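Local coordinates for protein probable tRNA pseudouridine synthase D (Methanosarcina mazei, PDB 1Z2Z) that probably isomerises uridine 13 of transfer RNAs to pseudouridine, as a member of the TruD family of pseudouridine synthases, at residues I12-T17 with I281-I286; R241-H246 with R259-N264; S275-I280 with P340-N345; L292-E297 with A325-L330. One frame throughout, in Å; residues are numbered along the deposited sequence.

Contact 1: residues I12-T17 with I281-I286; sequences INLYST and ILCRRI
L14 sits over two residues one turn apart on the helix, C283 and I286, and carries most of the apolar contact. Its CB points at the helix; CG then lies 4.0 Å from C283 SG, and the branch divides the work. CD2 rests on C283 CB at 3.5 Å, while CD1 turns the other way to meet I286 CG2 at 3.9 Å. CG stands between the backbone N and the carbonyl carbon (chi1 57°), and from there the two methyls divide between C283 and I286. C283 suits its place because a short side chain lets the loop backbone come close: its SG lies 3.9 Å from I12 CA. I286 reaches on to S16 CB, whereas S16 OG turns to Q163. Replacing L14 by an alanine would probably leave I286 without its main apolar partner here and open a gap above C283. Non-helical chain laid along a helix in this way joins the N-terminal loop, ahead of the mixed sheet, to the long helix 263-287 of the TRUD region that characterises this family.

Contact 2: residues R241-H246 with R259-N264; sequences RAMMNH and RVLPQN
A242 and V260 bring their CA atoms within 6.3 Å where the connection leading into helix 263-287 packs back on helix 238-249. Segment 241-246 is helical; segment 259-264 is mostly loop, turning helical only at its end. V260 is directed at the helix, and its beta branching gives it two methyls for two partners: CG1 lies 4.0 Å from H246 CB, and CG2 is 3.5 Å from M243 CG. Between them, V260 CB faces A242 CB at 4.3 Å, where a small residue keeps the loop near the helix. Were V260 cut back to an alanine, both methyl contacts would go, and H246 CB is likely to lose its partner on the loop while M243 keeps only L261 there. H246 offers CB here, while its NE2 hydrogen-bonds D253. M243, a selenomethionine, also packs against Y201 and I202 of helix 194-202. The M243 side chain crosses that of L261 at about a right angle, its long unbranched chain letting CG meet V260 and SE reach L261 CD1 at 3.8 Å.

Contact 3: residues S275-I280 with P340-N345; sequences SYIYNI and PLPGYN
The Y278 ring meets P340 at its edge: P340 O lies near the ring plane, 4.0 Å from Y278 CD2, while F170 adds an edge-to-face ring contact. Within the helix, I280 CD1 lies over one face of the Y276 ring, offset toward its rim. The setting is a loop whose L341 stands between two prolines, docked on helix 263-287 in the TRUD region. Y278 CG is anti to the backbone N (chi1 164°), which brings the CD2 edge to P340 O; the buried hydroxyl has the backbone oxygens of E387 and N168 as hydrogen-bond partners, which must share its single hydrogen. Y278 CB lies 3.8 Å from L341 CD2. That methyl is also 3.6 Å from S275 N, so it rests on the helix between S275 and Y278. L341 is further tied by backbone hydrogen bonding to T384. Proline suits the buried position at P342: it has no N-H to satisfy, and its stiff ring presents carbon to the helix. I277 answers with its beta branch, CB standing 3.7 Å from P342 CG and CG2 reaching that same ring carbon at 3.5 Å.

Contact 4: residues L292-E297 with A325-L330; sequences LNRAVE and AMNRLL
A295 and N327 bring their CA atoms to 5.5 Å and N293 and L330 to 6.8 Å, so the loop segment 292-297 runs counter to the last turns of helix 323-330. A295 is the small apolar residue at the centre. Its CB points at the helix and lies between two side chains a turn apart, 4.1 Å from L330 CD1 and 4.2 Å from M326 CB; a methyl group is small enough to let the backbones come this near. L330 answers with its CD1 methyl, which lies over the peptide backbone, 3.7 Å from A295 N. M326, a selenomethionine, gives only its root to the contact, for the chain bends at chi2 and chi3 and carries SE off toward the loop residues E316 and V318. N327 works at the more exposed border. With CG anti to the backbone N (chi1 -168°), its amide swings to the loop, where ND2 lies 3.6 Å from R294 CA. R294 and N327 run side by side in the same direction, the guanidinium and amide planes 86° apart, so the two flat groups do not stack; polar residues suit this side, where R294 is exposed. A295 and L330 also both pack on I337 of strand 336-337, which pairs with strand 301-302, while L292 faces the other way, onto L282 and I286 of helix 263-287 and L389 of strand 389-391.

In the fold
Contacts 1 and 3 are made by helix 263-287 itself, contact 3 by its middle and contact 1 by its last turns, and contact 2 by the loop that leads into it. Contact 3 is wholly buried, built of prolines, aliphatic branches and a tyrosine; contacts 1 and 2 are partly buried, and contact 4 lies at the surface, where an asparagine and an arginine border a small apolar patch. Contacts 1 and 3 touch through I281 and P340, and contacts 1 and 4 through R285 and L292. Contact 2, across the chain's centre from contact 4, stands about 45 Å from it between centres. Contact 1 alone reaches back to the N-terminal loop.

Contact 1: residues I12-T17 with I281-I286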
loop_
_atom_site.group_PDB
_atom_site.type_symbol
_atom_site.label_atom_id
_atom_site.label_comp_id
_atom_site.label_asym_id
_atom_site.label_seq_id
_atom_site.Cartn_x
_atom_site.Cartn_y
_atom_site.Cartn_z
ATOM N N ILE A 12 -2.072 -2.969 -13.012
ATOM C CA ILE A 12 -2.439 -1.603 -13.371
ATOM C C ILE A 12 -1.932 -1.343 -14.776
ATOM O O ILE A 12 -0.893 -1.871 -15.159
ATOM C CB ILE A 12 -1.785 -0.625 -12.426
ATOM C CG1 ILE A 12 -2.110 -1.064 -10.996
ATOM C CG2 ILE A 12 -2.221 0.807 -12.773
ATOM C CD1 ILE A 12 -1.356 -0.316 -9.920
ATOM N N ASN A 13 -2.662 -0.547 -15.548
ATOM C CA ASN A 13 -2.243 -0.258 -16.911
ATOM C C ASN A 13 -2.941 0.962 -17.479
ATOM O O ASN A 13 -3.068 1.095 -18.690
ATOM C CB ASN A 13 -2.519 -1.453 -17.821
ATOM C CG ASN A 13 -3.943 -1.471 -18.338
ATOM O OD1 ASN A 13 -4.907 -1.354 -17.575
ATOM N ND2 ASN A 13 -4.085 -1.621 -19.650
ATOM N N LEU A 14 -3.392 1.856 -16.614
ATOM C CA LEU A 14 -4.068 3.049 -17.095
ATOM C C LEU A 14 -4.281 4.055 -15.988
ATOM O O LEU A 14 -3.597 4.012 -14.975
ATOM C CB LEU A 14 -5.408 2.677 -17.723
ATOM C CG LEU A 14 -6.358 1.910 -16.810
ATOM C CD1 LEU A 14 -7.389 2.832 -16.175
ATOM C CD2 LEU A 14 -7.040 0.872 -17.647
ATOM N N TYR A 15 -5.250 4.943 -16.190
ATOM C CA TYR A 15 -5.562 6.007 -15.242
ATOM C C TYR A 15 -7.048 6.358 -15.309
ATOM O O TYR A 15 -7.584 6.584 -16.396
ATOM C CB TYR A 15 -4.751 7.258 -15.593
ATOM C CG TYR A 15 -3.246 7.079 -15.581
ATOM C CD1 TYR A 15 -2.520 7.217 -14.401
ATOM C CD2 TYR A 15 -2.539 6.815 -16.758
ATOM C CE1 TYR A 15 -1.126 7.108 -14.391
ATOM C CE2 TYR A 15 -1.140 6.704 -16.755
ATOM C CZ TYR A 15 -0.445 6.854 -15.570
ATOM O OH TYR A 15 0.925 6.754 -15.545
ATOM N N SER A 16 -7.712 6.423 -14.157
ATOM C CA SER A 16 -9.136 6.762 -14.131
ATOM C C SER A 16 -9.347 8.159 -14.733
ATOM O O SER A 16 -10.437 8.499 -15.205
ATOM C CB SER A 16 -9.672 6.730 -12.697
ATOM O OG SER A 16 -9.530 7.987 -12.062
ATOM N N THR A 17 -8.294 8.968 -14.717
ATOM C CA THR A 17 -8.362 10.314 -15.265
ATOM C C THR A 17 -7.671 10.343 -16.631
ATOM O O THR A 17 -6.670 9.657 -16.838
ATOM C CB THR A 17 -7.653 11.313 -14.342
ATOM O OG1 THR A 17 -6.264 10.975 -14.269
ATOM C CG2 THR A 17 -8.256 11.278 -12.942
ATOM N N ILE A 281 -8.807 -6.287 -13.079
ATOM C CA ILE A 281 -10.259 -6.152 -13.029
ATOM C C ILE A 281 -10.722 -4.711 -12.878
ATOM O O ILE A 281 -11.610 -4.259 -13.602
ATOM C CB ILE A 281 -10.855 -6.978 -11.873
ATOM C CG1 ILE A 281 -10.756 -8.472 -12.203
ATOM C CG2 ILE A 281 -12.310 -6.564 -11.616
ATOM C CD1 ILE A 281 -11.059 -9.393 -11.042
ATOM N N LEU A 282 -10.121 -3.995 -11.940
ATOM C CA LEU A 282 -10.484 -2.610 -11.692
ATOM C C LEU A 282 -10.296 -1.739 -12.931
ATOM O O LEU A 282 -11.027 -0.760 -13.134
ATOM C CB LEU A 282 -9.644 -2.052 -10.554
ATOM C CG LEU A 282 -10.409 -1.085 -9.654
ATOM C CD1 LEU A 282 -9.487 -0.645 -8.525
ATOM C CD2 LEU A 282 -10.919 0.115 -10.448
ATOM N N CYS A 283 -9.312 -2.103 -13.752
ATOM C CA CYS A 283 -8.983 -1.386 -14.983
ATOM C C CYS A 283 -10.000 -1.689 -16.058
ATOM O O CYS A 283 -10.633 -0.790 -16.615
ATOM C CB CYS A 283 -7.603 -1.816 -15.487
ATOM S SG CYS A 283 -6.209 -1.286 -14.480
ATOM N N ARG A 284 -10.125 -2.977 -16.356
ATOM C CA ARG A 284 -11.059 -3.453 -17.363
ATOM C C ARG A 284 -12.405 -2.780 -17.107
ATOM O O ARG A 284 -13.071 -2.337 -18.036
ATOM C CB ARG A 284 -11.192 -4.973 -17.261
ATOM C CG ARG A 284 -11.336 -5.666 -18.591
ATOM C CD ARG A 284 -10.094 -5.477 -19.448
ATOM N NE ARG A 284 -8.977 -6.328 -19.043
ATOM C CZ ARG A 284 -7.734 -6.193 -19.506
ATOM N NH1 ARG A 284 -7.454 -5.238 -20.384
ATOM N NH2 ARG A 284 -6.770 -7.014 -19.100
ATOM N N ARG A 285 -12.797 -2.680 -15.842
ATOM C CA ARG A 285 -14.064 -2.047 -15.518
ATOM C C ARG A 285 -14.033 -0.552 -15.803
ATOM O O ARG A 285 -15.057 0.036 -16.151
ATOM C CB ARG A 285 -14.429 -2.293 -14.057
ATOM C CG ARG A 285 -15.789 -1.741 -13.662
ATOM C CD ARG A 285 -16.310 -2.473 -12.442
ATOM N NE ARG A 285 -17.638 -2.035 -12.033
ATOM C CZ ARG A 285 -17.937 -0.790 -11.684
ATOM N NH1 ARG A 285 -19.175 -0.486 -11.321
ATOM N NH2 ARG A 285 -16.999 0.148 -11.700
ATOM N N ILE A 286 -12.867 0.066 -15.640
ATOM C CA ILE A 286 -12.723 1.492 -15.914
ATOM C C ILE A 286 -12.750 1.673 -17.430
ATOM O O ILE A 286 -13.131 2.729 -17.933
ATOM C CB ILE A 286 -11.390 2.068 -15.360
ATOM C CG1 ILE A 286 -11.413 2.051 -13.829
ATOM C CG2 ILE A 286 -11.183 3.498 -15.865
ATOM C CD1 ILE A 286 -10.096 2.451 -13.163
#

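Contact 2: residues R241-H246 with R259-N264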
loop_
_atom_site.group_PDB
_atom_site.type_symbol
_atom_site.label_atom_id
_atom_site.label_comp_id
_atom_site.label_asym_id
_atom_site.label_seq_id
_atom_site.Cartn_x
_atom_site.Cartn_y
_atom_site.Cartn_z
ATOM N N ARG A 241 17.525 -17.184 3.273
ATOM C CA ARG A 241 18.513 -18.111 3.818
ATOM C C ARG A 241 17.825 -19.343 4.416
ATOM O O ARG A 241 18.188 -20.481 4.117
ATOM C CB ARG A 241 19.390 -17.413 4.887
ATOM C CG ARG A 241 20.416 -16.392 4.338
ATOM C CD ARG A 241 21.203 -15.678 5.455
ATOM N NE ARG A 241 21.881 -16.606 6.367
ATOM C CZ ARG A 241 21.827 -16.536 7.702
ATOM N NH1 ARG A 241 22.475 -17.428 8.447
ATOM N NH2 ARG A 241 21.116 -15.585 8.300
ATOM N N ALA A 242 16.820 -19.108 5.247
ATOM C CA ALA A 242 16.105 -20.198 5.892
ATOM C C ALA A 242 15.616 -21.227 4.880
ATOM O O ALA A 242 15.654 -22.436 5.137
ATOM C CB ALA A 242 14.930 -19.650 6.696
HETATM N N MSE A 243 15.169 -20.743 3.723
HETATM C CA MSE A 243 14.647 -21.615 2.667
HETATM C C MSE A 243 15.704 -22.429 1.940
HETATM O O MSE A 243 15.466 -23.573 1.544
HETATM C CB MSE A 243 13.874 -20.791 1.645
HETATM C CG MSE A 243 12.699 -20.085 2.234
HETATM SE SE MSE A 243 11.647 -19.216 0.905
HETATM C CE MSE A 243 11.179 -20.755 -0.183
HETATM N N MSE A 244 16.870 -21.834 1.746
HETATM C CA MSE A 244 17.934 -22.529 1.061
HETATM C C MSE A 244 18.443 -23.663 1.933
HETATM O O MSE A 244 18.814 -24.719 1.425
HETATM C CB MSE A 244 19.051 -21.554 0.715
HETATM C CG MSE A 244 18.564 -20.414 -0.167
HETATM SE SE MSE A 244 19.974 -19.251 -0.781
HETATM C CE MSE A 244 20.249 -20.035 -2.523
ATOM N N ASN A 245 18.451 -23.456 3.247
ATOM C CA ASN A 245 18.906 -24.507 4.150
ATOM C C ASN A 245 18.026 -25.748 4.027
ATOM O O ASN A 245 18.533 -26.866 3.963
ATOM C CB ASN A 245 18.904 -24.020 5.602
ATOM C CG ASN A 245 20.063 -23.098 5.906
ATOM O OD1 ASN A 245 21.219 -23.425 5.630
ATOM N ND2 ASN A 245 19.764 -21.942 6.490
ATOM N N HIS A 246 16.710 -25.536 3.995
ATOM C CA HIS A 246 15.728 -26.617 3.879
ATOM C C HIS A 246 15.918 -27.366 2.578
ATOM O O HIS A 246 15.449 -28.492 2.421
ATOM C CB HIS A 246 14.305 -26.059 3.903
ATOM C CG HIS A 246 13.243 -27.112 3.833
ATOM N ND1 HIS A 246 12.856 -27.850 4.929
ATOM C CD2 HIS A 246 12.507 -27.570 2.792
ATOM C CE1 HIS A 246 11.926 -28.718 4.569
ATOM N NE2 HIS A 246 11.697 -28.568 3.277
ATOM N N ARG A 259 7.589 -23.812 4.522
ATOM C CA ARG A 259 7.268 -24.121 5.915
ATOM C C ARG A 259 8.360 -23.663 6.878
ATOM O O ARG A 259 8.396 -24.076 8.038
ATOM C CB ARG A 259 7.029 -25.631 6.067
ATOM C CG ARG A 259 5.668 -25.990 6.666
ATOM C CD ARG A 259 5.375 -27.487 6.576
ATOM N NE ARG A 259 4.026 -27.832 7.028
ATOM C CZ ARG A 259 2.899 -27.353 6.497
ATOM N NH1 ARG A 259 2.945 -26.495 5.487
ATOM N NH2 ARG A 259 1.718 -27.741 6.967
ATOM N N VAL A 260 9.242 -22.798 6.391
ATOM C CA VAL A 260 10.335 -22.275 7.199
ATOM C C VAL A 260 10.073 -20.814 7.577
ATOM O O VAL A 260 10.653 -20.284 8.529
ATOM C CB VAL A 260 11.662 -22.393 6.427
ATOM C CG1 VAL A 260 12.086 -23.855 6.337
ATOM C CG2 VAL A 260 11.489 -21.835 5.032
ATOM N N LEU A 261 9.183 -20.178 6.822
ATOM C CA LEU A 261 8.803 -18.785 7.041
ATOM C C LEU A 261 7.509 -18.759 7.860
ATOM O O LEU A 261 6.619 -19.580 7.638
ATOM C CB LEU A 261 8.556 -18.100 5.692
ATOM C CG LEU A 261 9.515 -18.416 4.535
ATOM C CD1 LEU A 261 8.956 -17.855 3.235
ATOM C CD2 LEU A 261 10.890 -17.845 4.828
ATOM N N PRO A 262 7.376 -17.809 8.802
ATOM C CA PRO A 262 6.164 -17.723 9.623
ATOM C C PRO A 262 4.937 -17.480 8.759
ATOM O O PRO A 262 5.022 -17.548 7.537
ATOM C CB PRO A 262 6.465 -16.551 10.552
ATOM C CG PRO A 262 7.334 -15.674 9.707
ATOM C CD PRO A 262 8.275 -16.676 9.081
ATOM N N GLN A 263 3.803 -17.197 9.394
ATOM C CA GLN A 263 2.545 -16.926 8.686
ATOM C C GLN A 263 2.538 -15.603 7.912
ATOM O O GLN A 263 1.508 -15.215 7.355
ATOM C CB GLN A 263 1.383 -16.926 9.676
ATOM C CG GLN A 263 1.642 -16.158 10.980
ATOM C CD GLN A 263 1.789 -14.645 10.810
ATOM O OE1 GLN A 263 2.815 -14.147 10.336
ATOM N NE2 GLN A 263 0.757 -13.907 11.206
ATOM N N ASN A 264 3.684 -14.920 7.890
ATOM C CA ASN A 264 3.825 -13.638 7.198
ATOM C C ASN A 264 3.692 -13.877 5.701
ATOM O O ASN A 264 2.582 -14.046 5.193
ATOM C CB ASN A 264 5.194 -13.006 7.507
ATOM C CG ASN A 264 5.221 -11.490 7.270
ATOM O OD1 ASN A 264 6.291 -10.865 7.288
ATOM N ND2 ASN A 264 4.047 -10.898 7.062
#

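Contact 3: residues S275-I280 with P340-N345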
loop_
_atom_site.group_PDB
_atom_site.type_symbol
_atom_site.label_atom_id
_atom_site.label_comp_id
_atom_site.label_asym_id
_atom_site.label_seq_id
_atom_site.Cartn_x
_atom_site.Cartn_y
_atom_site.Cartn_z
ATOM N N SER A 275 -4.171 -9.549 -5.445
ATOM C CA SER A 275 -4.155 -8.108 -5.614
ATOM C C SER A 275 -3.881 -7.821 -7.088
ATOM O O SER A 275 -4.426 -6.882 -7.659
ATOM C CB SER A 275 -3.085 -7.506 -4.705
ATOM O OG SER A 275 -3.410 -7.783 -3.354
ATOM N N TYR A 276 -3.052 -8.654 -7.702
ATOM C CA TYR A 276 -2.728 -8.499 -9.106
ATOM C C TYR A 276 -4.005 -8.566 -9.939
ATOM O O TYR A 276 -4.355 -7.626 -10.665
ATOM C CB TYR A 276 -1.791 -9.614 -9.527
ATOM C CG TYR A 276 -1.568 -9.698 -11.007
ATOM C CD1 TYR A 276 -0.840 -8.722 -11.684
ATOM C CD2 TYR A 276 -2.057 -10.780 -11.737
ATOM C CE1 TYR A 276 -0.601 -8.832 -13.051
ATOM C CE2 TYR A 276 -1.824 -10.895 -13.100
ATOM C CZ TYR A 276 -1.097 -9.924 -13.749
ATOM O OH TYR A 276 -0.869 -10.060 -15.098
ATOM N N ILE A 277 -4.699 -9.696 -9.820
ATOM C CA ILE A 277 -5.935 -9.920 -10.552
ATOM C C ILE A 277 -6.925 -8.801 -10.257
ATOM O O ILE A 277 -7.617 -8.299 -11.152
ATOM C CB ILE A 277 -6.532 -11.285 -10.177
ATOM C CG1 ILE A 277 -5.581 -12.391 -10.669
ATOM C CG2 ILE A 277 -7.934 -11.418 -10.763
ATOM C CD1 ILE A 277 -5.794 -13.785 -10.068
ATOM N N TYR A 278 -6.966 -8.388 -9.002
ATOM C CA TYR A 278 -7.862 -7.325 -8.620
ATOM C C TYR A 278 -7.570 -6.021 -9.395
ATOM O O TYR A 278 -8.492 -5.309 -9.799
ATOM C CB TYR A 278 -7.782 -7.117 -7.107
ATOM C CG TYR A 278 -8.361 -5.816 -6.660
ATOM C CD1 TYR A 278 -7.639 -4.643 -6.769
ATOM C CD2 TYR A 278 -9.635 -5.752 -6.130
ATOM C CE1 TYR A 278 -8.168 -3.435 -6.360
ATOM C CE2 TYR A 278 -10.176 -4.550 -5.713
ATOM C CZ TYR A 278 -9.434 -3.396 -5.828
ATOM O OH TYR A 278 -9.957 -2.203 -5.382
ATOM N N ASN A 279 -6.295 -5.711 -9.612
ATOM C CA ASN A 279 -5.921 -4.499 -10.349
ATOM C C ASN A 279 -6.443 -4.563 -11.768
ATOM O O ASN A 279 -7.115 -3.650 -12.241
ATOM C CB ASN A 279 -4.397 -4.346 -10.391
ATOM C CG ASN A 279 -3.833 -3.757 -9.119
ATOM O OD1 ASN A 279 -2.756 -4.147 -8.670
ATOM N ND2 ASN A 279 -4.549 -2.803 -8.539
ATOM N N ILE A 280 -6.106 -5.643 -12.455
ATOM C CA ILE A 280 -6.551 -5.830 -13.827
ATOM C C ILE A 280 -8.044 -5.552 -13.894
ATOM O O ILE A 280 -8.488 -4.685 -14.649
ATOM C CB ILE A 280 -6.290 -7.263 -14.275
ATOM C CG1 ILE A 280 -4.825 -7.610 -14.000
ATOM C CG2 ILE A 280 -6.593 -7.412 -15.736
ATOM C CD1 ILE A 280 -4.457 -8.995 -14.395
ATOM N N PRO A 340 -13.674 -8.263 -7.072
ATOM C CA PRO A 340 -13.239 -9.540 -6.515
ATOM C C PRO A 340 -11.763 -9.787 -6.310
ATOM O O PRO A 340 -10.930 -9.406 -7.123
ATOM C CB PRO A 340 -13.826 -10.547 -7.486
ATOM C CG PRO A 340 -13.663 -9.846 -8.790
ATOM C CD PRO A 340 -14.127 -8.425 -8.461
ATOM N N LEU A 341 -11.448 -10.435 -5.198
ATOM C CA LEU A 341 -10.084 -10.822 -4.904
ATOM C C LEU A 341 -10.199 -12.346 -4.933
ATOM O O LEU A 341 -10.289 -13.002 -3.899
ATOM C CB LEU A 341 -9.646 -10.304 -3.526
ATOM C CG LEU A 341 -8.851 -8.985 -3.494
ATOM C CD1 LEU A 341 -8.792 -8.414 -2.096
ATOM C CD2 LEU A 341 -7.452 -9.235 -3.997
ATOM N N PRO A 342 -10.225 -12.920 -6.143
ATOM C CA PRO A 342 -10.338 -14.356 -6.431
ATOM C C PRO A 342 -9.762 -15.338 -5.400
ATOM O O PRO A 342 -8.664 -15.140 -4.879
ATOM C CB PRO A 342 -9.667 -14.488 -7.805
ATOM C CG PRO A 342 -8.831 -13.213 -7.932
ATOM C CD PRO A 342 -9.756 -12.203 -7.338
ATOM N N GLY A 343 -10.530 -16.396 -5.127
ATOM C CA GLY A 343 -10.140 -17.438 -4.189
ATOM C C GLY A 343 -10.931 -18.692 -4.522
ATOM O O GLY A 343 -10.979 -19.097 -5.681
ATOM N N TYR A 344 -11.556 -19.321 -3.533
ATOM C CA TYR A 344 -12.352 -20.506 -3.828
ATOM C C TYR A 344 -13.730 -20.353 -3.210
ATOM O O TYR A 344 -14.512 -21.303 -3.158
ATOM C CB TYR A 344 -11.661 -21.765 -3.298
ATOM C CG TYR A 344 -11.602 -21.886 -1.789
ATOM C CD1 TYR A 344 -12.764 -22.026 -1.032
ATOM C CD2 TYR A 344 -10.384 -21.910 -1.122
ATOM C CE1 TYR A 344 -12.715 -22.193 0.345
ATOM C CE2 TYR A 344 -10.324 -22.076 0.260
ATOM C CZ TYR A 344 -11.493 -22.221 0.985
ATOM O OH TYR A 344 -11.450 -22.420 2.345
ATOM N N ASN A 345 -14.016 -19.137 -2.756
ATOM C CA ASN A 345 -15.276 -18.799 -2.096
ATOM C C ASN A 345 -15.701 -17.447 -2.663
ATOM O O ASN A 345 -16.377 -16.654 -2.002
ATOM C CB ASN A 345 -15.020 -18.719 -0.576
ATOM C CG ASN A 345 -16.284 -18.478 0.255
ATOM O OD1 ASN A 345 -16.818 -17.365 0.307
ATOM N ND2 ASN A 345 -16.757 -19.530 0.919
#

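Contact 4: residues L292-E297 with A325-L330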
loop_
_atom_site.group_PDB
_atom_site.type_symbol
_atom_site.label_atom_id
_atom_site.label_comp_id
_atom_site.label_asym_id
_atom_site.label_seq_id
_atom_site.Cartn_x
_atom_site.Cartn_y
_atom_site.Cartn_z
ATOM N N LEU A 292 -16.885 4.039 -10.894
ATOM C CA LEU A 292 -16.630 3.335 -9.652
ATOM C C LEU A 292 -17.560 3.773 -8.529
ATOM O O LEU A 292 -17.659 3.094 -7.507
ATOM C CB LEU A 292 -15.166 3.536 -9.244
ATOM C CG LEU A 292 -14.130 3.280 -10.353
ATOM C CD1 LEU A 292 -12.726 3.518 -9.820
ATOM C CD2 LEU A 292 -14.274 1.853 -10.884
ATOM N N ASN A 293 -18.242 4.899 -8.714
ATOM C CA ASN A 293 -19.158 5.379 -7.689
ATOM C C ASN A 293 -20.641 5.264 -8.078
ATOM O O ASN A 293 -21.490 5.986 -7.550
ATOM C CB ASN A 293 -18.828 6.823 -7.315
ATOM C CG ASN A 293 -18.809 7.733 -8.505
ATOM O OD1 ASN A 293 -18.681 8.942 -8.370
ATOM N ND2 ASN A 293 -18.932 7.153 -9.690
ATOM N N ARG A 294 -20.943 4.360 -9.007
ATOM C CA ARG A 294 -22.314 4.121 -9.455
ATOM C C ARG A 294 -22.545 2.625 -9.633
ATOM O O ARG A 294 -21.713 1.911 -10.203
ATOM C CB ARG A 294 -22.606 4.850 -10.773
ATOM C CG ARG A 294 -22.852 6.337 -10.601
ATOM C CD ARG A 294 -23.115 7.029 -11.929
ATOM N NE ARG A 294 -23.179 8.482 -11.762
ATOM C CZ ARG A 294 -23.123 9.364 -12.759
ATOM N NH1 ARG A 294 -23.001 8.951 -14.016
ATOM N NH2 ARG A 294 -23.184 10.664 -12.499
ATOM N N ALA A 295 -23.677 2.144 -9.138
ATOM C CA ALA A 295 -23.982 0.726 -9.240
ATOM C C ALA A 295 -24.819 0.382 -10.475
ATOM O O ALA A 295 -25.524 1.230 -11.019
ATOM C CB ALA A 295 -24.697 0.263 -7.967
ATOM N N VAL A 296 -24.723 -0.869 -10.920
ATOM C CA VAL A 296 -25.482 -1.352 -12.072
ATOM C C VAL A 296 -26.122 -2.689 -11.718
ATOM O O VAL A 296 -26.168 -3.072 -10.550
ATOM C CB VAL A 296 -24.591 -1.561 -13.317
ATOM C CG1 VAL A 296 -23.945 -0.253 -13.712
ATOM C CG2 VAL A 296 -23.544 -2.631 -13.045
ATOM N N GLU A 297 -26.613 -3.411 -12.714
ATOM C CA GLU A 297 -27.237 -4.688 -12.416
ATOM C C GLU A 297 -26.208 -5.744 -12.027
ATOM O O GLU A 297 -25.281 -6.035 -12.783
ATOM C CB GLU A 297 -28.061 -5.174 -13.609
ATOM C CG GLU A 297 -29.287 -4.326 -13.907
ATOM C CD GLU A 297 -30.088 -4.867 -15.071
ATOM O OE1 GLU A 297 -31.164 -4.305 -15.369
ATOM O OE2 GLU A 297 -29.637 -5.855 -15.690
ATOM N N ALA A 325 -32.009 2.028 -5.313
ATOM C CA ALA A 325 -31.757 2.192 -3.880
ATOM C C ALA A 325 -30.259 2.104 -3.570
ATOM O O ALA A 325 -29.747 2.832 -2.716
ATOM C CB ALA A 325 -32.528 1.132 -3.086
HETATM N N MSE A 326 -29.564 1.210 -4.268
HETATM C CA MSE A 326 -28.131 1.040 -4.074
HETATM C C MSE A 326 -27.359 2.315 -4.371
HETATM O O MSE A 326 -26.604 2.803 -3.532
HETATM C CB MSE A 326 -27.606 -0.089 -4.959
HETATM C CG MSE A 326 -28.034 -1.448 -4.476
HETATM SE SE MSE A 326 -27.752 -1.583 -2.558
HETATM C CE MSE A 326 -29.579 -1.313 -1.961
ATOM N N ASN A 327 -27.550 2.852 -5.571
ATOM C CA ASN A 327 -26.860 4.070 -5.968
ATOM C C ASN A 327 -27.171 5.204 -4.997
ATOM O O ASN A 327 -26.306 6.022 -4.695
ATOM C CB ASN A 327 -27.264 4.475 -7.389
ATOM C CG ASN A 327 -26.370 5.567 -7.965
ATOM O OD1 ASN A 327 -26.842 6.462 -8.672
ATOM N ND2 ASN A 327 -25.068 5.492 -7.674
ATOM N N ARG A 328 -28.403 5.244 -4.501
ATOM C CA ARG A 328 -28.819 6.283 -3.564
ATOM C C ARG A 328 -28.023 6.219 -2.255
ATOM O O ARG A 328 -27.820 7.237 -1.595
ATOM C CB ARG A 328 -30.321 6.160 -3.290
ATOM C CG ARG A 328 -30.922 7.291 -2.464
ATOM C CD ARG A 328 -30.822 7.028 -0.962
ATOM N NE ARG A 328 -31.565 8.024 -0.188
ATOM C CZ ARG A 328 -31.835 7.921 1.112
ATOM N NH1 ARG A 328 -32.517 8.883 1.723
ATOM N NH2 ARG A 328 -31.432 6.856 1.801
ATOM N N LEU A 329 -27.570 5.020 -1.892
ATOM C CA LEU A 329 -26.780 4.823 -0.677
ATOM C C LEU A 329 -25.313 5.206 -0.890
ATOM O O LEU A 329 -24.656 5.699 0.024
ATOM C CB LEU A 329 -26.876 3.365 -0.210
ATOM C CG LEU A 329 -27.809 3.038 0.967
ATOM C CD1 LEU A 329 -29.149 3.730 0.791
ATOM C CD2 LEU A 329 -27.988 1.531 1.067
ATOM N N LEU A 330 -24.800 4.979 -2.095
ATOM C CA LEU A 330 -23.418 5.318 -2.403
ATOM C C LEU A 330 -23.151 6.793 -2.124
ATOM O O LEU A 330 -22.168 7.140 -1.468
ATOM C CB LEU A 330 -23.104 5.003 -3.866
ATOM C CG LEU A 330 -22.845 3.533 -4.196
ATOM C CD1 LEU A 330 -23.164 3.252 -5.650
ATOM C CD2 LEU A 330 -21.401 3.195 -3.885
#